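Long-range contact in magnesium-protoporphyrin O-methyltransferase (Synechocystis sp., PDB 4QDJ), which methylates Mg-protoporphyrin IX to its 13-monomethyl ester with S-adenosyl-L-methionine as methyl donor, a step of chlorophyll biosynthesis: residues Y128-C133 with A156-I161. Sequence-based numbering, arbitrary orientation.
Sequences YDTVIC and ADRRLI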
loop_
_atom_site.group_PDB
_atom_site.type_symbol
_atom_site.label_atom_id
_atom_site.label_comp_id
_atom_site.label_asym_id
_atom_site.label_seq_id
_atom_site.Cartn_x
_atom_site.Cartn_y
_atom_site.Cartn_z
ATOM N N TYR A 128 11.922 9.930 1.226
ATOM C CA TYR A 128 10.606 10.493 1.502
ATOM C C TYR A 128 10.454 10.720 2.996
ATOM O O TYR A 128 11.097 10.043 3.795
ATOM C CB TYR A 128 9.517 9.520 1.050
ATOM C CG TYR A 128 9.553 9.191 -0.420
ATOM C CD1 TYR A 128 10.345 8.157 -0.904
ATOM C CD2 TYR A 128 8.789 9.913 -1.328
ATOM C CE1 TYR A 128 10.379 7.859 -2.253
ATOM C CE2 TYR A 128 8.816 9.622 -2.672
ATOM C CZ TYR A 128 9.609 8.595 -3.131
ATOM O OH TYR A 128 9.631 8.309 -4.476
ATOM N N ASP A 129 9.598 11.660 3.380
ATOM C CA ASP A 129 9.254 11.802 4.788
ATOM C C ASP A 129 8.524 10.549 5.246
ATOM O O ASP A 129 8.877 9.940 6.256
ATOM C CB ASP A 129 8.365 13.021 5.029
ATOM C CG ASP A 129 7.895 13.119 6.472
ATOM O OD1 ASP A 129 6.862 12.501 6.813
ATOM O OD2 ASP A 129 8.562 13.808 7.270
ATOM N N THR A 130 7.502 10.172 4.484
ATOM C CA THR A 130 6.634 9.062 4.846
ATOM C C THR A 130 6.532 8.052 3.709
ATOM O O THR A 130 6.295 8.417 2.557
ATOM C CB THR A 130 5.225 9.575 5.214
ATOM O OG1 THR A 130 5.301 10.343 6.422
ATOM C CG2 THR A 130 4.256 8.421 5.418
ATOM N N VAL A 131 6.734 6.782 4.041
ATOM C CA VAL A 131 6.564 5.698 3.085
ATOM C C VAL A 131 5.413 4.822 3.561
ATOM O O VAL A 131 5.335 4.477 4.741
ATOM C CB VAL A 131 7.853 4.863 2.944
ATOM C CG1 VAL A 131 7.642 3.704 1.983
ATOM C CG2 VAL A 131 9.000 5.745 2.474
ATOM N N ILE A 132 4.507 4.486 2.649
ATOM C CA ILE A 132 3.323 3.711 3.002
ATOM C C ILE A 132 3.189 2.483 2.109
ATOM O O ILE A 132 3.351 2.569 0.894
ATOM C CB ILE A 132 2.038 4.561 2.890
ATOM C CG1 ILE A 132 2.191 5.874 3.662
ATOM C CG2 ILE A 132 0.829 3.778 3.392
ATOM C CD1 ILE A 132 1.002 6.802 3.522
ATOM N N CYS A 133 2.891 1.342 2.719
ATOM C CA CYS A 133 2.704 0.103 1.978
ATOM C C CYS A 133 1.522 -0.659 2.567
ATOM O O CYS A 133 1.658 -1.342 3.582
ATOM C CB CYS A 133 3.977 -0.740 2.042
ATOM S SG CYS A 133 3.966 -2.214 1.012
ATOM N N ALA A 156 12.590 5.831 3.886
ATOM C CA ALA A 156 11.823 6.656 4.815
ATOM C C ALA A 156 12.705 7.470 5.753
ATOM O O ALA A 156 13.363 6.919 6.636
ATOM C CB ALA A 156 10.862 5.788 5.619
ATOM N N ASP A 157 12.703 8.786 5.564
ATOM C CA ASP A 157 13.437 9.683 6.449
ATOM C C ASP A 157 12.864 9.664 7.862
ATOM O O ASP A 157 13.605 9.772 8.839
ATOM C CB ASP A 157 13.414 11.116 5.913
ATOM C CG ASP A 157 14.309 11.306 4.705
ATOM O OD1 ASP A 157 15.239 10.495 4.515
ATOM O OD2 ASP A 157 14.085 12.277 3.951
ATOM N N ARG A 158 11.546 9.529 7.970
ATOM C CA ARG A 158 10.895 9.658 9.269
ATOM C C ARG A 158 9.886 8.559 9.599
ATOM O O ARG A 158 9.857 8.059 10.723
ATOM C CB ARG A 158 10.217 11.026 9.390
ATOM C CG ARG A 158 9.734 11.346 10.795
ATOM C CD ARG A 158 9.101 12.725 10.859
ATOM N NE ARG A 158 7.926 12.815 10.000
ATOM C CZ ARG A 158 6.690 12.522 10.393
ATOM N NH1 ARG A 158 6.465 12.122 11.637
ATOM N NH2 ARG A 158 5.680 12.631 9.542
ATOM N N ARG A 159 9.060 8.181 8.631
ATOM C CA ARG A 159 7.908 7.343 8.942
ATOM C C ARG A 159 7.613 6.263 7.904
ATOM O O ARG A 159 7.676 6.504 6.699
ATOM C CB ARG A 159 6.673 8.224 9.161
ATOM C CG ARG A 159 5.381 7.452 9.364
ATOM C CD ARG A 159 4.252 8.365 9.803
ATOM N NE ARG A 159 4.052 9.480 8.882
ATOM C CZ ARG A 159 3.121 10.417 9.036
ATOM N NH1 ARG A 159 2.301 10.374 10.078
ATOM N NH2 ARG A 159 3.014 11.399 8.151
ATOM N N LEU A 160 7.294 5.068 8.396
ATOM C CA LEU A 160 6.874 3.957 7.555
ATOM C C LEU A 160 5.548 3.414 8.078
ATOM O O LEU A 160 5.434 3.062 9.251
ATOM C CB LEU A 160 7.939 2.858 7.561
ATOM C CG LEU A 160 7.658 1.574 6.773
ATOM C CD1 LEU A 160 7.346 1.882 5.314
ATOM C CD2 LEU A 160 8.841 0.621 6.883
ATOM N N ILE A 161 4.539 3.366 7.214
ATOM C CA ILE A 161 3.242 2.819 7.589
ATOM C C ILE A 161 2.981 1.547 6.790
ATOM O O ILE A 161 3.106 1.547 5.568
ATOM C CB ILE A 161 2.112 3.835 7.345
ATOM C CG1 ILE A 161 2.278 5.036 8.277
ATOM C CG2 ILE A 161 0.749 3.188 7.548
ATOM C CD1 ILE A 161 1.399 6.213 7.918
#
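V131 and L160 are paired across two neighbouring parallel strands, 130-133 and 159-161, whose axes run 4.7 Å apart at 12°. The backbone bonds alternate: V131 N to R159 O, I161 N to V131 O, then C133 N to I161 O at 2.9 Å. Before T130 the register slips by one residue, a beta bulge. There D129 O accepts from both R158 N and R159 N, and D157 N reaches Y128 O at 2.7 Å.

R158 meets the D129 carboxylate side-on in a salt bridge. R158 NE gives D129 OD2 a nearly straight bond (172°) at 3.0 Å, and R158 NH2 binds the syn side of D129 OD1. The two planes are 40° apart. D129 OD1 also accepts the T130 hydroxyl, 2.7 Å from T130 OG1. That same T130 OG1 lies in the R159 guanidinium plane and takes R159 NE at 2.9 Å and R159 NH2 at 3.1 Å. A bend in the chain at chi3 turns the R159 head back to it, while NH1 bridges to D58 and E226. The shared oxygens link D129, T130 and both arginines into one network. On the face opposite T130 and R159, V131 CG2 touches A156 CB at 3.7 Å and V131 CG1 meets L160 CD1, where V131 and L160 also pack on L152 of helix 142-155.

Strand 130-133, helix 142-155 and strand 159-164 form a beta-alpha-beta unit of the Rossmann-like class I methyltransferase fold; the C133 side chain at the end of the first strand lies about 7 Å from the bound S-adenosylmethionine.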